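Local coordinates for protein transcriptional regulator, MarR family (Silicibacter pomeroyi DSS-3, PDB 3BOQ) that probably acts as a DNA-binding transcription factor of the MarR family, a dimer whose subunits each carry a winged helix-turn-helix, at residues D41-S46 against L113-Q118; L45-F50 against E121-I126; M53-R58 against G66-A71. All blocks are in the same frame, centred on the assembly; numbering follows the deposited sequence.

Interaction 1: D41-S46 against L113-Q118; sequences DETGLS and LTTFKQ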
loop_
_atom_site.group_PDB
_atom_site.type_symbol
_atom_site.label_atom_id
_atom_site.label_comp_id
_atom_site.label_asym_id
_atom_site.label_seq_id
_atom_site.Cartn_x
_atom_site.Cartn_y
_atom_site.Cartn_z
ATOM N N ASP B 41 7.538 11.613 13.060
ATOM C CA ASP B 41 7.554 12.782 13.913
ATOM C C ASP B 41 7.642 12.367 15.389
ATOM O O ASP B 41 8.508 12.866 16.093
ATOM C CB ASP B 41 6.369 13.726 13.661
ATOM C CG ASP B 41 6.293 14.847 14.702
ATOM O OD1 ASP B 41 7.060 15.850 14.613
ATOM O OD2 ASP B 41 5.486 14.714 15.649
ATOM N N GLU B 42 6.798 11.452 15.854
ATOM C CA GLU B 42 6.798 11.088 17.283
ATOM C C GLU B 42 7.975 10.203 17.777
ATOM O O GLU B 42 8.309 10.232 18.936
ATOM C CB GLU B 42 5.437 10.494 17.679
ATOM C CG GLU B 42 4.298 11.387 17.174
ATOM C CD GLU B 42 2.943 11.151 17.841
ATOM O OE1 GLU B 42 2.891 10.486 18.912
ATOM O OE2 GLU B 42 1.926 11.660 17.279
ATOM N N THR B 43 8.631 9.472 16.885
ATOM C CA THR B 43 9.471 8.341 17.262
ATOM C C THR B 43 10.764 8.274 16.407
ATOM O O THR B 43 11.728 7.599 16.772
ATOM C CB THR B 43 8.636 7.025 17.029
ATOM O OG1 THR B 43 7.578 6.941 17.993
ATOM C CG2 THR B 43 9.465 5.775 17.120
ATOM N N GLY B 44 10.771 8.940 15.256
ATOM C CA GLY B 44 11.907 8.863 14.354
ATOM C C GLY B 44 12.018 7.527 13.635
ATOM O O GLY B 44 13.006 7.262 12.977
ATOM N N LEU B 45 10.992 6.689 13.786
ATOM C CA LEU B 45 10.812 5.430 13.072
ATOM C C LEU B 45 9.807 5.561 11.927
ATOM O O LEU B 45 8.745 6.199 12.067
ATOM C CB LEU B 45 10.280 4.371 14.012
ATOM C CG LEU B 45 11.235 3.307 14.515
ATOM C CD1 LEU B 45 12.579 3.885 14.848
ATOM C CD2 LEU B 45 10.579 2.650 15.728
ATOM N N SER B 46 10.184 4.956 10.803
ATOM C CA SER B 46 9.348 4.765 9.627
ATOM C C SER B 46 8.366 3.671 9.894
ATOM O O SER B 46 8.628 2.793 10.719
ATOM C CB SER B 46 10.217 4.245 8.487
ATOM O OG SER B 46 10.445 5.289 7.607
ATOM N N LEU B 113 14.275 -2.739 21.548
ATOM C CA LEU B 113 13.047 -3.284 22.130
ATOM C C LEU B 113 12.272 -2.271 23.008
ATOM O O LEU B 113 11.053 -2.225 22.955
ATOM C CB LEU B 113 13.334 -4.597 22.875
ATOM C CG LEU B 113 12.195 -5.346 23.576
ATOM C CD1 LEU B 113 11.116 -5.847 22.586
ATOM C CD2 LEU B 113 12.773 -6.493 24.400
ATOM N N THR B 114 12.974 -1.461 23.797
ATOM C CA THR B 114 12.366 -0.318 24.490
ATOM C C THR B 114 11.705 0.672 23.512
ATOM O O THR B 114 10.584 1.108 23.752
ATOM C CB THR B 114 13.410 0.425 25.343
ATOM O OG1 THR B 114 13.768 -0.384 26.470
ATOM C CG2 THR B 114 12.867 1.777 25.830
ATOM N N THR B 115 12.413 1.030 22.433
ATOM C CA THR B 115 11.906 1.944 21.403
ATOM C C THR B 115 10.661 1.314 20.742
ATOM O O THR B 115 9.666 1.996 20.507
ATOM C CB THR B 115 13.013 2.312 20.335
ATOM O OG1 THR B 115 14.038 3.116 20.939
ATOM C CG2 THR B 115 12.438 3.111 19.160
ATOM N N PHE B 116 10.712 0.009 20.484
ATOM C CA PHE B 116 9.616 -0.681 19.852
ATOM C C PHE B 116 8.303 -0.581 20.642
ATOM O O PHE B 116 7.243 -0.315 20.067
ATOM C CB PHE B 116 9.945 -2.160 19.584
ATOM C CG PHE B 116 8.785 -2.889 18.997
ATOM C CD1 PHE B 116 8.405 -2.643 17.666
ATOM C CD2 PHE B 116 7.982 -3.703 19.798
ATOM C CE1 PHE B 116 7.280 -3.238 17.134
ATOM C CE2 PHE B 116 6.844 -4.327 19.270
ATOM C CZ PHE B 116 6.486 -4.096 17.938
ATOM N N LYS B 117 8.375 -0.810 21.953
ATOM C CA LYS B 117 7.205 -0.726 22.813
ATOM C C LYS B 117 6.624 0.698 22.863
ATOM O O LYS B 117 5.405 0.862 22.726
ATOM C CB LYS B 117 7.495 -1.293 24.209
ATOM C CG LYS B 117 7.936 -2.758 24.148
ATOM C CD LYS B 117 8.204 -3.394 25.520
ATOM C CE LYS B 117 8.913 -4.752 25.347
ATOM N NZ LYS B 117 9.294 -5.421 26.622
ATOM N N GLN B 118 7.475 1.714 23.031
ATOM C CA GLN B 118 7.014 3.104 22.948
ATOM C C GLN B 118 6.408 3.377 21.573
ATOM O O GLN B 118 5.394 4.065 21.480
ATOM C CB GLN B 118 8.143 4.126 23.212
ATOM C CG GLN B 118 8.896 4.021 24.552
ATOM C CD GLN B 118 10.112 4.976 24.616
ATOM O OE1 GLN B 118 11.042 4.901 23.805
ATOM N NE2 GLN B 118 10.097 5.877 25.587
#

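Interaction 2: L45-F50 against E121-I126; sequences LSLAKF and EAHNRI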
loop_
_atom_site.group_PDB
_atom_site.type_symbol
_atom_site.label_atom_id
_atom_site.label_comp_id
_atom_site.label_asym_id
_atom_site.label_seq_id
_atom_site.Cartn_x
_atom_site.Cartn_y
_atom_site.Cartn_z
ATOM N N LEU B 45 10.992 6.689 13.786
ATOM C CA LEU B 45 10.812 5.430 13.072
ATOM C C LEU B 45 9.807 5.561 11.927
ATOM O O LEU B 45 8.745 6.199 12.067
ATOM C CB LEU B 45 10.280 4.371 14.012
ATOM C CG LEU B 45 11.235 3.307 14.515
ATOM C CD1 LEU B 45 12.579 3.885 14.848
ATOM C CD2 LEU B 45 10.579 2.650 15.728
ATOM N N SER B 46 10.184 4.956 10.803
ATOM C CA SER B 46 9.348 4.765 9.627
ATOM C C SER B 46 8.366 3.671 9.894
ATOM O O SER B 46 8.628 2.793 10.719
ATOM C CB SER B 46 10.217 4.245 8.487
ATOM O OG SER B 46 10.445 5.289 7.607
ATOM N N LEU B 47 7.275 3.664 9.139
ATOM C CA LEU B 47 6.404 2.525 9.161
ATOM C C LEU B 47 7.145 1.263 8.695
ATOM O O LEU B 47 7.001 0.205 9.308
ATOM C CB LEU B 47 5.161 2.797 8.319
ATOM C CG LEU B 47 3.900 2.031 8.685
ATOM C CD1 LEU B 47 3.614 2.158 10.186
ATOM C CD2 LEU B 47 2.696 2.501 7.804
ATOM N N ALA B 48 7.927 1.374 7.609
ATOM C CA ALA B 48 8.746 0.249 7.124
ATOM C C ALA B 48 9.665 -0.308 8.250
ATOM O O ALA B 48 9.733 -1.527 8.455
ATOM C CB ALA B 48 9.545 0.654 5.885
ATOM N N LYS B 49 10.321 0.590 8.991
ATOM C CA LYS B 49 11.176 0.240 10.127
ATOM C C LYS B 49 10.433 -0.384 11.299
ATOM O O LYS B 49 10.846 -1.425 11.840
ATOM C CB LYS B 49 11.901 1.485 10.620
ATOM C CG LYS B 49 13.049 1.935 9.719
ATOM C CD LYS B 49 13.980 2.863 10.450
ATOM C CE LYS B 49 14.995 3.378 9.509
ATOM N NZ LYS B 49 15.772 4.466 10.144
ATOM N N PHE B 50 9.354 0.280 11.710
ATOM C CA PHE B 50 8.468 -0.227 12.748
ATOM C C PHE B 50 8.005 -1.630 12.364
ATOM O O PHE B 50 8.078 -2.553 13.182
ATOM C CB PHE B 50 7.263 0.712 12.953
ATOM C CG PHE B 50 6.260 0.173 13.932
ATOM C CD1 PHE B 50 6.485 0.283 15.304
ATOM C CD2 PHE B 50 5.137 -0.526 13.487
ATOM C CE1 PHE B 50 5.598 -0.262 16.231
ATOM C CE2 PHE B 50 4.224 -1.072 14.402
ATOM C CZ PHE B 50 4.453 -0.933 15.785
ATOM N N GLU B 121 2.940 1.756 21.095
ATOM C CA GLU B 121 1.922 2.559 21.758
ATOM C C GLU B 121 1.500 3.702 20.827
ATOM O O GLU B 121 0.294 3.918 20.592
ATOM C CB GLU B 121 2.486 3.106 23.079
ATOM C CG GLU B 121 1.496 3.333 24.201
ATOM C CD GLU B 121 2.176 3.398 25.614
ATOM O OE1 GLU B 121 3.437 3.564 25.722
ATOM O OE2 GLU B 121 1.432 3.293 26.630
ATOM N N ALA B 122 2.500 4.410 20.299
ATOM C CA ALA B 122 2.326 5.552 19.385
ATOM C C ALA B 122 1.581 5.181 18.104
ATOM O O ALA B 122 0.712 5.918 17.653
ATOM C CB ALA B 122 3.685 6.174 19.038
ATOM N N HIS B 123 1.953 4.040 17.537
ATOM C CA HIS B 123 1.393 3.510 16.292
ATOM C C HIS B 123 -0.132 3.250 16.412
ATOM O O HIS B 123 -0.897 3.629 15.517
ATOM C CB HIS B 123 2.117 2.200 15.945
ATOM C CG HIS B 123 1.491 1.435 14.829
ATOM N ND1 HIS B 123 0.388 0.630 15.010
ATOM C CD2 HIS B 123 1.824 1.328 13.521
ATOM C CE1 HIS B 123 0.065 0.069 13.859
ATOM N NE2 HIS B 123 0.920 0.481 12.941
ATOM N N ASN B 124 -0.533 2.576 17.499
ATOM C CA ASN B 124 -1.918 2.252 17.770
ATOM C C ASN B 124 -2.746 3.465 18.173
ATOM O O ASN B 124 -3.941 3.520 17.883
ATOM C CB ASN B 124 -2.019 1.168 18.856
ATOM C CG ASN B 124 -1.411 -0.174 18.411
ATOM O OD1 ASN B 124 -1.120 -0.379 17.236
ATOM N ND2 ASN B 124 -1.221 -1.075 19.353
ATOM N N ARG B 125 -2.140 4.430 18.866
ATOM C CA ARG B 125 -2.789 5.713 19.069
ATOM C C ARG B 125 -2.991 6.472 17.718
ATOM O O ARG B 125 -4.072 6.985 17.453
ATOM C CB ARG B 125 -2.031 6.570 20.120
ATOM C CG ARG B 125 -2.665 7.957 20.314
ATOM C CD ARG B 125 -2.023 8.848 21.381
ATOM N NE ARG B 125 -0.638 8.501 21.664
ATOM C CZ ARG B 125 0.411 8.840 20.909
ATOM N NH1 ARG B 125 0.248 9.545 19.790
ATOM N NH2 ARG B 125 1.629 8.453 21.270
ATOM N N ILE B 126 -1.963 6.534 16.871
ATOM C CA ILE B 126 -2.071 7.298 15.616
ATOM C C ILE B 126 -3.153 6.696 14.713
ATOM O O ILE B 126 -3.999 7.421 14.157
ATOM C CB ILE B 126 -0.696 7.436 14.872
ATOM C CG1 ILE B 126 0.285 8.308 15.685
ATOM C CG2 ILE B 126 -0.864 8.078 13.513
ATOM C CD1 ILE B 126 1.743 7.894 15.505
#

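Interaction 3: M53-R58 against G66-A71; sequences MAQLAR and GKLSGA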
loop_
_atom_site.group_PDB
_atom_site.type_symbol
_atom_site.label_atom_id
_atom_site.label_comp_id
_atom_site.label_asym_id
_atom_site.label_seq_id
_atom_site.Cartn_x
_atom_site.Cartn_y
_atom_site.Cartn_z
HETATM N N MSE B 53 10.783 -4.242 12.864
HETATM C CA MSE B 53 10.990 -4.432 14.316
HETATM C C MSE B 53 9.897 -5.261 15.005
HETATM O O MSE B 53 10.175 -6.010 15.939
HETATM C CB MSE B 53 11.147 -3.093 15.013
HETATM C CG MSE B 53 12.348 -2.346 14.534
HETATM SE SE MSE B 53 12.439 -0.496 15.168
HETATM C CE MSE B 53 12.860 -0.846 17.086
ATOM N N ALA B 54 8.662 -5.114 14.537
ATOM C CA ALA B 54 7.537 -5.864 15.045
ATOM C C ALA B 54 7.718 -7.365 14.830
ATOM O O ALA B 54 7.388 -8.159 15.713
ATOM C CB ALA B 54 6.242 -5.369 14.384
ATOM N N GLN B 55 8.245 -7.748 13.666
ATOM C CA GLN B 55 8.471 -9.161 13.355
ATOM C C GLN B 55 9.538 -9.719 14.268
ATOM O O GLN B 55 9.391 -10.818 14.775
ATOM C CB GLN B 55 8.865 -9.373 11.890
ATOM C CG GLN B 55 8.007 -8.620 10.902
ATOM C CD GLN B 55 6.506 -8.642 11.256
ATOM O OE1 GLN B 55 5.845 -7.593 11.272
ATOM N NE2 GLN B 55 5.974 -9.830 11.556
ATOM N N LEU B 56 10.586 -8.932 14.498
ATOM C CA LEU B 56 11.674 -9.315 15.382
ATOM C C LEU B 56 11.253 -9.350 16.847
ATOM O O LEU B 56 11.645 -10.263 17.563
ATOM C CB LEU B 56 12.896 -8.408 15.186
ATOM C CG LEU B 56 13.374 -8.252 13.735
ATOM C CD1 LEU B 56 14.374 -7.133 13.609
ATOM C CD2 LEU B 56 13.937 -9.552 13.171
ATOM N N ALA B 57 10.476 -8.366 17.306
ATOM C CA ALA B 57 9.966 -8.401 18.685
ATOM C C ALA B 57 9.063 -9.615 18.933
ATOM O O ALA B 57 9.068 -10.154 20.041
ATOM C CB ALA B 57 9.248 -7.114 19.051
ATOM N N ARG B 58 8.294 -10.036 17.918
ATOM C CA ARG B 58 7.494 -11.259 18.005
ATOM C C ARG B 58 8.389 -12.523 18.049
ATOM O O ARG B 58 7.979 -13.564 18.584
ATOM C CB ARG B 58 6.458 -11.351 16.853
ATOM C CG ARG B 58 5.359 -12.450 17.071
ATOM C CD ARG B 58 4.159 -12.448 16.055
ATOM N NE ARG B 58 3.853 -11.122 15.473
ATOM C CZ ARG B 58 3.393 -10.051 16.142
ATOM N NH1 ARG B 58 3.163 -10.100 17.458
ATOM N NH2 ARG B 58 3.179 -8.907 15.487
ATOM N N GLY B 66 15.745 -13.864 4.865
ATOM C CA GLY B 66 14.597 -14.390 4.136
ATOM C C GLY B 66 13.335 -14.540 4.969
ATOM O O GLY B 66 12.243 -14.198 4.510
ATOM N N LYS B 67 13.477 -15.048 6.195
ATOM C CA LYS B 67 12.314 -15.234 7.063
ATOM C C LYS B 67 11.773 -13.902 7.586
ATOM O O LYS B 67 10.554 -13.739 7.731
ATOM C CB LYS B 67 12.603 -16.227 8.196
ATOM C CG LYS B 67 12.704 -17.676 7.703
ATOM C CD LYS B 67 12.569 -18.687 8.840
ATOM C CE LYS B 67 12.737 -20.126 8.344
ATOM N NZ LYS B 67 11.632 -20.560 7.441
ATOM N N LEU B 68 12.686 -12.962 7.853
ATOM C CA LEU B 68 12.327 -11.573 8.159
ATOM C C LEU B 68 11.562 -10.945 6.999
ATOM O O LEU B 68 10.490 -10.359 7.195
ATOM C CB LEU B 68 13.566 -10.724 8.472
ATOM C CG LEU B 68 13.358 -9.215 8.655
ATOM C CD1 LEU B 68 12.335 -8.921 9.730
ATOM C CD2 LEU B 68 14.657 -8.578 9.044
ATOM N N SER B 69 12.144 -11.049 5.807
ATOM C CA SER B 69 11.567 -10.528 4.584
ATOM C C SER B 69 10.170 -11.117 4.370
ATOM O O SER B 69 9.203 -10.344 4.064
ATOM C CB SER B 69 12.510 -10.823 3.416
ATOM O OG SER B 69 11.874 -10.766 2.150
ATOM N N GLY B 70 10.074 -12.467 4.569
ATOM C CA GLY B 70 8.830 -13.230 4.402
ATOM C C GLY B 70 7.688 -12.833 5.342
ATOM O O GLY B 70 6.473 -13.073 5.015
ATOM N N ALA B 71 8.086 -12.220 6.485
ATOM C CA ALA B 71 7.153 -11.882 7.576
ATOM C C ALA B 71 6.737 -10.402 7.587
ATOM O O ALA B 71 5.840 -9.997 8.329
ATOM C CB ALA B 71 7.764 -12.252 8.946
#

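Interaction 1: D41-S46 against L113-Q118
Thr115 and Leu45 meet through single methyl groups, and the torsions on both sides set them up. In Thr115 a chi1 of -68° puts CG2 opposite the backbone N and turns it toward segment 41-46, while OG1 stays beside the helix backbone and bonds to the carbonyl oxygen of Ala111, one turn earlier. Leu45 has a chi1 of -104°, away from the usual staggered positions, and sends one branch across the gap. CD2 of Leu45 lies 3.9 Å from CG2 of Thr115, the two side chains meeting at a slant rather than end-on. The same Thr115 methyl also receives Thr43, more loosely, with CG2 of Thr43 at 4.5 Å from CG2 of Thr115. One methyl of helix 110-130 is therefore approached by two side chains; the hydroxyl of Thr115 is bonded within its own helix, and what touches across the contact is methyl on methyl. It is also small, burying 116 Å² in all, with the CA atoms of Thr43 and Thr115 8.0 Å apart at the nearest point. Between the two touching residues the chain leaves helix 12-43 through Gly44, whose positive phi of 73° suits a glycine. Beyond Leu45, Ser46 takes the N-cap position of helix 47-58. Ala119, one turn further along helix 110-130, touches both Thr43 and Leu45 and extends the apolar seam. Such a short connection, laid against the long helix 110-130 of the dimerisation region, belongs to the MarR fold, where the first helix of that region passes into the winged helix-turn-helix domain.

Interaction 2: L45-F50 against E121-I126
His123 carries the whole contact from the side of helix 110-130, reaching both Leu47 and Phe50. Its imidazole, with CG anti to the backbone N (chi1 170°), lies nearly flat against Phe50 in an offset stack: the centroids are 4.7 Å apart and the planes differ by 14°. The overlap is at the rims, where CE2 of Phe50 sits over one face of the imidazole, 3.5 Å from CD2 of His123. On the phenyl side, CB of His123 makes a CH-pi contact over the ring, 4.3 Å from the centroid of Phe50. Leu47 comes from another direction, at the imidazole edge and in its plane, with CD1 3.9 Å from CD2 of His123. Trp21 of the second subunit packs on both Leu47 and His123, so this buried cluster joins helix 47-58, the first helix of the winged helix-turn-helix domain, to helix 110-130 of the dimerisation region and lies against the partner chain. Were His123 an alanine, the face of Phe50 would probably lose its stacking partner, Leu47 its neighbour across the contact, and the Asn124 amide would be likely to turn more freely. That amide, next in sequence, accepts a hydrogen bond from the imidazole: ND1 of His123 lies 2.9 Å from OD1 of Asn124, the N-H pointing at the oxygen at 159°. Since the acceptor lies close to the ring plane, the bond steadies the rotation of the imidazole while its face stacks. Arg125 forms a salt bridge with Glu42, and Ile126 packs on Leu35 of helix 12-43.

Interaction 3: M53-R58 against G66-A71
Gln55, Leu68 and Ala71 give up the most surface in this contact, which buries 191 Å² between helices 47-58 and 65-71. Gln55 is the broadest of them. Its CG lies beside the backbone N and the chain then bends at chi2 (-41°), which folds the side chain over the last residue of segment 66-71. The aliphatic CG takes part in the touching: CG of Gln55 is 3.6 Å from O of Ala71 and 4.1 Å from CB of Ala71, so this carbon rests on both the carbonyl and the methyl. The CA atoms of Gln55 and Ala71, 6.5 Å apart, are the nearest such pair between the two segments. The axes of the two short segments come within 9.7 Å of each other, and the N-to-C directions make an angle of 115°. Steeply crossed helices of this kind form the core of the winged helix-turn-helix domain: helix 65-71 is the first helix of the helix-turn-helix pair, helix 79-88 is probably the recognition helix, and helix 47-58 packs behind them. Leu68 fills the other part of the interface. With CG anti to the backbone N (chi1 173°), its CD1 reaches toward helix 47-58 and is shared by two residues there, lying 3.8 Å from CD2 of Leu56 and 4.1 Å from CB of Gln55. Leu56 meets it obliquely through one branch, and its side chain also touches Leu63 of the short strand 63-64 and Leu108. Leu68 in turn packs on Val83, which carries the apolar core from this contact into helix 79-88.

How the interactions relate
Interactions 1 and 2 use successive parts of helix 110-130, their centres about 7 Å apart; they share Leu45 and Ser46 and are tied by a salt bridge between OE1 of Glu42 and NH1 of Arg125 (2.9 Å). Phe116 of interaction 1 lays its ring against Phe50 of interaction 2. Interaction 3 is nested within the sequence spanned by the other two, with its centre about 16 Å from that of interaction 1 and 15 Å from that of interaction 2. Helix 47-58 bridges the distance: Phe116 CE1 lies 3.4 Å from Ala54 CA, and Leu45 CD2 lies 3.7 Å from SE of selenomethionine Met53. Together they connect the dimerisation helices to the probable DNA-binding domain.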